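Local coordinates for protein 3-dehydroquinate dehydratase (Aquifex aeolicus, PDB 2EGZ) that catalyses the cis-dehydration of 3-dehydroquinate to 3-dehydroshikimate, the third step of the chorismate pathway, through a Schiff-base intermediate, at residues E14-A19 and Q52-I57; V27-D32 and N40-K45; L80-D85 and Y101-E106. All coordinates share one frame; numbering follows the deposited sequence.

Contact 1: E14-A19 and Q52-I57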
# COMPACT_ATOMS: atom_id res chain seq x y z
N GLU B 14 28.05 15.67 13.75
CA GLU B 14 28.89 16.28 12.73
C GLU B 14 28.14 16.48 11.42
O GLU B 14 28.38 17.46 10.71
CB GLU B 14 30.14 15.43 12.48
CG GLU B 14 29.84 13.99 12.12
CD GLU B 14 30.79 13.43 11.09
OE1 GLU B 14 30.82 13.98 9.96
OE2 GLU B 14 31.51 12.46 11.39
N ASN B 15 27.24 15.56 11.08
CA ASN B 15 26.46 15.67 9.85
C ASN B 15 25.49 16.84 9.97
O ASN B 15 25.23 17.55 9.00
CB ASN B 15 25.69 14.39 9.55
CG ASN B 15 26.59 13.26 9.06
OD1 ASN B 15 27.57 13.51 8.36
ND2 ASN B 15 26.24 12.03 9.41
N LEU B 16 24.96 17.03 11.17
CA LEU B 16 24.04 18.12 11.43
C LEU B 16 24.82 19.43 11.26
O LEU B 16 24.34 20.37 10.63
CB LEU B 16 23.48 18.02 12.85
CG LEU B 16 22.61 19.16 13.37
CD1 LEU B 16 21.46 19.44 12.41
CD2 LEU B 16 22.08 18.80 14.75
N LYS B 17 26.03 19.46 11.81
CA LYS B 17 26.88 20.64 11.71
C LYS B 17 27.13 20.98 10.25
O LYS B 17 27.13 22.15 9.86
CB LYS B 17 28.21 20.39 12.43
N LYS B 18 27.36 19.95 9.45
CA LYS B 18 27.61 20.13 8.02
C LYS B 18 26.35 20.59 7.29
O LYS B 18 26.42 21.44 6.40
CB LYS B 18 28.12 18.82 7.42
CG LYS B 18 29.50 18.45 7.92
CD LYS B 18 29.98 17.13 7.36
CE LYS B 18 31.47 17.20 7.11
NZ LYS B 18 32.06 15.86 6.81
N ALA B 19 25.21 20.03 7.68
CA ALA B 19 23.93 20.40 7.07
C ALA B 19 23.68 21.87 7.33
O ALA B 19 23.21 22.59 6.45
CB ALA B 19 22.80 19.55 7.67
N GLN B 52 20.55 23.84 16.71
CA GLN B 52 21.38 24.40 15.64
C GLN B 52 20.59 25.38 14.78
O GLN B 52 21.10 25.89 13.78
CB GLN B 52 21.93 23.27 14.76
CG GLN B 52 22.94 22.38 15.46
CD GLN B 52 24.25 23.09 15.74
OE1 GLN B 52 25.10 22.57 16.46
NE2 GLN B 52 24.42 24.27 15.15
N GLY B 53 19.35 25.62 15.18
CA GLY B 53 18.50 26.56 14.45
C GLY B 53 17.80 26.04 13.22
O GLY B 53 17.28 26.83 12.43
N LEU B 54 17.76 24.73 13.04
CA LEU B 54 17.09 24.15 11.87
C LEU B 54 15.76 23.51 12.24
O LEU B 54 15.54 23.16 13.40
CB LEU B 54 17.98 23.10 11.21
CG LEU B 54 18.98 23.63 10.17
CD1 LEU B 54 19.93 24.62 10.83
CD2 LEU B 54 19.74 22.46 9.56
N LYS B 55 14.88 23.37 11.26
CA LYS B 55 13.59 22.74 11.49
C LYS B 55 13.72 21.25 11.25
O LYS B 55 14.68 20.79 10.64
CB LYS B 55 12.52 23.32 10.57
CG LYS B 55 12.06 24.70 10.98
CD LYS B 55 11.01 25.23 10.04
CE LYS B 55 10.47 26.57 10.51
NZ LYS B 55 9.80 26.45 11.83
N THR B 56 12.75 20.48 11.74
CA THR B 56 12.78 19.04 11.60
C THR B 56 11.55 18.45 10.93
O THR B 56 10.46 19.03 10.97
CB THR B 56 12.87 18.34 12.97
OG1 THR B 56 11.72 18.68 13.75
CG2 THR B 56 14.12 18.77 13.70
N ILE B 57 11.75 17.29 10.31
CA ILE B 57 10.67 16.51 9.72
C ILE B 57 10.85 15.17 10.41
O ILE B 57 11.92 14.56 10.35
CB ILE B 57 10.83 16.29 8.19
CG1 ILE B 57 10.60 17.59 7.43
CG2 ILE B 57 9.81 15.26 7.72
CD1 ILE B 57 10.88 17.48 5.94
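Leu16 reaches out of helix 12-22 and lays its isobutyl end across the side-chain stem of Gln52, just where helix 39-51 has given way to the turn into strand 55-59. The closest touch is methyl to methylene, Leu16 CD2 to Gln52 CG at 3.7 Å. Leu16 can span this distance because its CG lies anti to the backbone N (chi1 173°), which swings both methyls out from the helix. The other methyl works deeper: Leu16 CD1 faces Leu54 CD2 at a looser 4.5 Å. The partners on this inner side are aliphatic, with Val27 of strand 26-30 packing on both leucines and Val49 on Leu54. The outer side is quite different. Gln52 bends at chi2 (-70°) and is only partly buried, Lys17 is modelled no further than CB, and on the exposed helix flank Lys18 NZ and Glu14 OE1 make only a long salt bridge of 3.9 Å. Between the two touching residues of the turn sits Gly53, whose positive phi of 83° ends helix 39-51 in a Schellman motif and sends the chain down toward the sheet. An outer helix thus packs on the turn leading from the next helix into the next strand, at the N-terminal end of the barrel strands, in the TIM-barrel fold of type I dehydroquinases.

Contact 2: V27-D32 and N40-K45; sequences VELRVD and NYVKEK
Beside the Val31-Val42 packing, Asp32 OD1 is gripped by Arg30 NE at 2.9 Å through its syn lone pair, almost straight at 167°, and more weakly by the backbone N of Arg61. Asp32 OD2 takes Arg30 NH2 at 2.8 Å, 23° out of the guanidinium plane. Arg30 thus grips the carboxylate side-on, one nitrogen to each oxygen, which fixes the turn of its guanidinium group. This is the C-terminal end of a TIM-barrel strand, 26-30, followed by the helix 39-51 that covers it. Arg30 and Glu28, predicted to bind 3-dehydroquinate together with Leu29, alternate in direction with Leu29, which turns its side chain to the helix. The salt bridge probably holds Arg30 ready for the substrate, close to Arg61, which is known from experiment to bind 3-dehydroquinate.

The helix face is met by carbon alone. Val31 and Val42 oppose their branched ends, CG2 of Val31 at 4.0 Å from CG1 of Val42 and the other two methyls slightly farther apart. Leu76 of helix 73-80 touches both valines. Farther along helix 39-51, Leu46 and Val49 also pack on Leu29. Lys45 joins in through the root of its side chain, and its bend at chi2 (-72°) leads the amine away from the strand. Its contact with the strand sets a methylene against a methyl: Lys45 CB, 3.7 Å from Leu29 CD2.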
# COMPACT_ATOMS: atom_id res chain seq x y z
N VAL B 27 16.18 19.29 8.58
CA VAL B 27 16.84 17.99 8.68
C VAL B 27 15.70 17.00 8.85
O VAL B 27 14.86 17.13 9.75
CB VAL B 27 17.78 17.88 9.91
CG1 VAL B 27 18.11 16.41 10.18
CG2 VAL B 27 19.07 18.64 9.65
N GLU B 28 15.63 16.01 7.97
CA GLU B 28 14.60 15.00 8.08
C GLU B 28 15.18 13.81 8.82
O GLU B 28 16.11 13.16 8.33
CB GLU B 28 14.10 14.54 6.71
CG GLU B 28 13.14 13.35 6.81
CD GLU B 28 12.64 12.86 5.46
OE1 GLU B 28 13.46 12.79 4.52
OE2 GLU B 28 11.44 12.53 5.35
N LEU B 29 14.65 13.52 10.00
CA LEU B 29 15.14 12.37 10.75
C LEU B 29 14.44 11.13 10.22
O LEU B 29 13.24 10.96 10.40
CB LEU B 29 14.85 12.53 12.25
CG LEU B 29 15.74 13.47 13.07
CD1 LEU B 29 15.60 14.89 12.56
CD2 LEU B 29 15.35 13.40 14.54
N ARG B 30 15.20 10.28 9.54
CA ARG B 30 14.65 9.05 9.00
C ARG B 30 14.83 8.01 10.10
O ARG B 30 15.78 7.23 10.09
CB ARG B 30 15.41 8.63 7.74
CG ARG B 30 15.05 9.44 6.50
CD ARG B 30 13.59 9.23 6.11
NE ARG B 30 13.32 7.82 5.81
CZ ARG B 30 13.50 7.26 4.62
NH1 ARG B 30 13.95 7.98 3.60
NH2 ARG B 30 13.26 5.96 4.45
N VAL B 31 13.91 8.03 11.06
CA VAL B 31 13.97 7.13 12.20
C VAL B 31 13.96 5.66 11.81
O VAL B 31 14.41 4.80 12.57
CB VAL B 31 12.81 7.40 13.18
CG1 VAL B 31 12.96 6.54 14.42
CG2 VAL B 31 12.80 8.88 13.55
N ASP B 32 13.46 5.36 10.61
CA ASP B 32 13.43 3.97 10.15
C ASP B 32 14.85 3.48 9.86
O ASP B 32 15.08 2.28 9.72
CB ASP B 32 12.57 3.85 8.88
CG ASP B 32 12.94 4.87 7.83
OD1 ASP B 32 12.72 6.08 8.07
OD2 ASP B 32 13.46 4.48 6.76
N ASN B 40 13.60 8.64 23.96
CA ASN B 40 14.56 9.65 24.37
C ASN B 40 15.64 9.89 23.33
O ASN B 40 16.00 11.04 23.07
CB ASN B 40 15.23 9.25 25.69
CG ASN B 40 16.12 10.35 26.23
OD1 ASN B 40 15.65 11.45 26.53
ND2 ASN B 40 17.41 10.08 26.34
N TYR B 41 16.15 8.82 22.74
CA TYR B 41 17.18 8.94 21.72
C TYR B 41 16.70 9.82 20.58
O TYR B 41 17.41 10.72 20.14
CB TYR B 41 17.54 7.56 21.17
CG TYR B 41 18.74 7.56 20.25
CD1 TYR B 41 20.03 7.74 20.75
CD2 TYR B 41 18.59 7.36 18.87
CE1 TYR B 41 21.14 7.71 19.91
CE2 TYR B 41 19.69 7.33 18.02
CZ TYR B 41 20.97 7.50 18.54
OH TYR B 41 22.06 7.46 17.71
N VAL B 42 15.48 9.58 20.12
CA VAL B 42 14.93 10.36 19.02
C VAL B 42 14.60 11.78 19.46
O VAL B 42 14.82 12.74 18.71
CB VAL B 42 13.67 9.69 18.42
CG1 VAL B 42 13.23 10.45 17.17
CG2 VAL B 42 13.98 8.24 18.07
N LYS B 43 14.07 11.93 20.67
CA LYS B 43 13.74 13.25 21.18
C LYS B 43 14.99 14.13 21.21
O LYS B 43 14.97 15.26 20.72
CB LYS B 43 13.15 13.14 22.59
CG LYS B 43 12.83 14.48 23.23
CD LYS B 43 12.09 14.31 24.55
CE LYS B 43 11.96 15.63 25.29
NZ LYS B 43 13.28 16.14 25.76
N GLU B 44 16.08 13.61 21.77
CA GLU B 44 17.33 14.37 21.85
C GLU B 44 17.86 14.75 20.47
O GLU B 44 18.48 15.81 20.30
CB GLU B 44 18.40 13.57 22.60
CG GLU B 44 17.97 13.10 23.98
CD GLU B 44 19.14 12.73 24.88
OE1 GLU B 44 20.09 12.06 24.40
OE2 GLU B 44 19.12 13.11 26.07
N LYS B 45 17.62 13.89 19.48
CA LYS B 45 18.06 14.16 18.12
C LYS B 45 17.27 15.34 17.56
O LYS B 45 17.84 16.24 16.94
CB LYS B 45 17.87 12.93 17.24
CG LYS B 45 18.83 11.78 17.56
CD LYS B 45 20.24 12.11 17.11
CE LYS B 45 21.21 10.98 17.40
NZ LYS B 45 21.43 10.78 18.86

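Contact 3: L80-D85 and Y101-E106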
# COMPACT_ATOMS: atom_id res chain seq x y z
N LEU B 80 6.52 12.52 19.89
CA LEU B 80 7.38 13.47 19.20
C LEU B 80 6.76 14.39 18.16
O LEU B 80 7.33 15.44 17.85
CB LEU B 80 8.56 12.71 18.58
CG LEU B 80 9.37 11.88 19.58
CD1 LEU B 80 10.47 11.13 18.86
CD2 LEU B 80 9.96 12.78 20.66
N SER B 81 5.61 14.03 17.60
CA SER B 81 4.98 14.89 16.60
C SER B 81 4.71 16.29 17.15
O SER B 81 4.80 17.28 16.42
CB SER B 81 3.69 14.26 16.09
OG SER B 81 4.00 13.13 15.29
N PRO B 82 4.35 16.40 18.44
CA PRO B 82 4.09 17.74 18.98
C PRO B 82 5.37 18.56 19.08
O PRO B 82 5.33 19.78 19.28
CB PRO B 82 3.50 17.44 20.37
CG PRO B 82 2.85 16.10 20.19
CD PRO B 82 3.87 15.36 19.36
N LEU B 83 6.51 17.90 18.94
CA LEU B 83 7.80 18.57 19.08
C LEU B 83 8.57 18.78 17.78
O LEU B 83 9.61 19.44 17.78
CB LEU B 83 8.67 17.80 20.06
CG LEU B 83 8.02 17.47 21.41
CD1 LEU B 83 8.98 16.63 22.26
CD2 LEU B 83 7.65 18.77 22.13
N SER B 84 8.08 18.23 16.68
CA SER B 84 8.76 18.38 15.39
C SER B 84 8.00 19.39 14.53
O SER B 84 6.77 19.43 14.55
CB SER B 84 8.83 17.03 14.68
OG SER B 84 9.58 17.12 13.49
N ASP B 85 8.73 20.20 13.77
CA ASP B 85 8.09 21.20 12.91
C ASP B 85 7.16 20.54 11.91
O ASP B 85 6.08 21.06 11.61
CB ASP B 85 9.16 22.02 12.20
CG ASP B 85 10.13 22.67 13.16
OD1 ASP B 85 9.76 23.69 13.79
OD2 ASP B 85 11.24 22.13 13.31
N TYR B 101 -3.03 14.18 12.58
CA TYR B 101 -3.50 15.51 12.20
C TYR B 101 -3.91 16.27 13.46
O TYR B 101 -3.56 17.44 13.63
CB TYR B 101 -4.70 15.42 11.25
CG TYR B 101 -5.38 16.76 11.06
CD1 TYR B 101 -4.80 17.75 10.27
CD2 TYR B 101 -6.57 17.05 11.72
CE1 TYR B 101 -5.39 19.01 10.15
CE2 TYR B 101 -7.17 18.30 11.60
CZ TYR B 101 -6.57 19.27 10.82
OH TYR B 101 -7.15 20.52 10.70
N ASN B 102 -4.67 15.61 14.33
CA ASN B 102 -5.12 16.25 15.56
C ASN B 102 -3.95 16.64 16.44
O ASN B 102 -3.92 17.74 16.99
CB ASN B 102 -6.06 15.31 16.34
CG ASN B 102 -7.39 15.10 15.65
OD1 ASN B 102 -7.96 16.04 15.08
ND2 ASN B 102 -7.91 13.88 15.70
N ILE B 103 -2.97 15.75 16.55
CA ILE B 103 -1.78 16.00 17.37
C ILE B 103 -0.99 17.19 16.85
O ILE B 103 -0.67 18.11 17.60
CB ILE B 103 -0.86 14.76 17.39
CG1 ILE B 103 -1.57 13.59 18.09
CG2 ILE B 103 0.45 15.09 18.11
CD1 ILE B 103 -0.84 12.27 17.99
N THR B 104 -0.66 17.17 15.56
CA THR B 104 0.11 18.27 14.96
C THR B 104 -0.66 19.58 14.99
O THR B 104 -0.10 20.62 15.34
CB THR B 104 0.50 17.96 13.51
OG1 THR B 104 -0.67 17.66 12.73
CG2 THR B 104 1.45 16.77 13.46
N LYS B 105 -1.94 19.53 14.63
CA LYS B 105 -2.79 20.72 14.61
C LYS B 105 -2.80 21.41 15.98
O LYS B 105 -2.57 22.61 16.08
CB LYS B 105 -4.22 20.33 14.23
CG LYS B 105 -5.21 21.48 14.25
CD LYS B 105 -5.14 22.32 12.98
CE LYS B 105 -6.03 23.56 13.08
NZ LYS B 105 -7.42 23.21 13.49
N GLU B 106 -3.08 20.64 17.03
CA GLU B 106 -3.13 21.18 18.37
C GLU B 106 -1.79 21.75 18.83
O GLU B 106 -1.75 22.72 19.59
CB GLU B 106 -3.59 20.11 19.36
CG GLU B 106 -3.48 20.53 20.82
CD GLU B 106 -4.19 19.57 21.76
OE1 GLU B 106 -4.35 18.38 21.40
OE2 GLU B 106 -4.58 20.01 22.87
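The turn at Ser81 and Pro82 comes up against the helical backbone of 101-106 closely enough to bring the CA atoms of Pro82 and Thr104 within 5.7 Å. Segment 80-85 is the link from helix 73-80 to strand 86-90. It is held in its tight curl by Leu83 N bonding to Leu80 O at 2.8 Å, with a weak second bond from Ser84 N to Ser81 O. Segment 101-106 is regular helix. In TIM-barrel terms the loop that leads into a strand is packing on the helix that leaves it, here 94-107, at the N-terminal end of the strand and so on the side of the barrel turned away from the catalytic end.

Ile103 carries most of the contact, and does so with its CG2 branch. That methyl lies anti to the backbone N while CG1 sits beside it (chi1 -65°), which points CG2 at the proline ring. It meets the CG-CD side of the Pro82 ring, with Ile103 CG2 3.7 Å from Pro82 CD and nearer still to CG, and it also touches the methylene of the residue before, Ser81 CB at 3.9 Å. Thr104 takes part more loosely, its CG2 4.3 Å from Ser81 CB.

Neither hydroxyl is spent on the other segment. Thr104 OG1 is bonded to the carbonyl of Leu100, a turn back in its own helix, while Ser81 OG pairs with Thr87 OG1 on strand 86-90. Inward, Thr104 rests on Leu111 and Ser81 on Leu58, while Pro82 and Ile103 are partly exposed. Packing is tightest between those last two: Pro82 CG to Ile103 CG2 is 3.3 Å, shorter than a usual carbon-carbon contact.

How the contacts relate
From the N terminus, helix 12-22 opens contact 1, which does not close until the chain reaches 52-57. Within that span the chain makes strand 26-30 and helix 39-51, so contact 2, a short closure between 27-32 and 40-45, is nested in contact 1. Contact 3 follows in series, closing a loop round strand 86-90 between 80-85 and 101-106. Strands 26-30 and 55-59 are sheet neighbours, and their backbone bonds, such as Leu29 N to Ile57 O, join contacts 1 and 2. Contact 3 is tied to contact 1 by Asp85 and Ser84, which bind Thr56, and to contact 2 by Leu80 packing on Val42. Together they tie consecutive beta-alpha units along one side of the barrel.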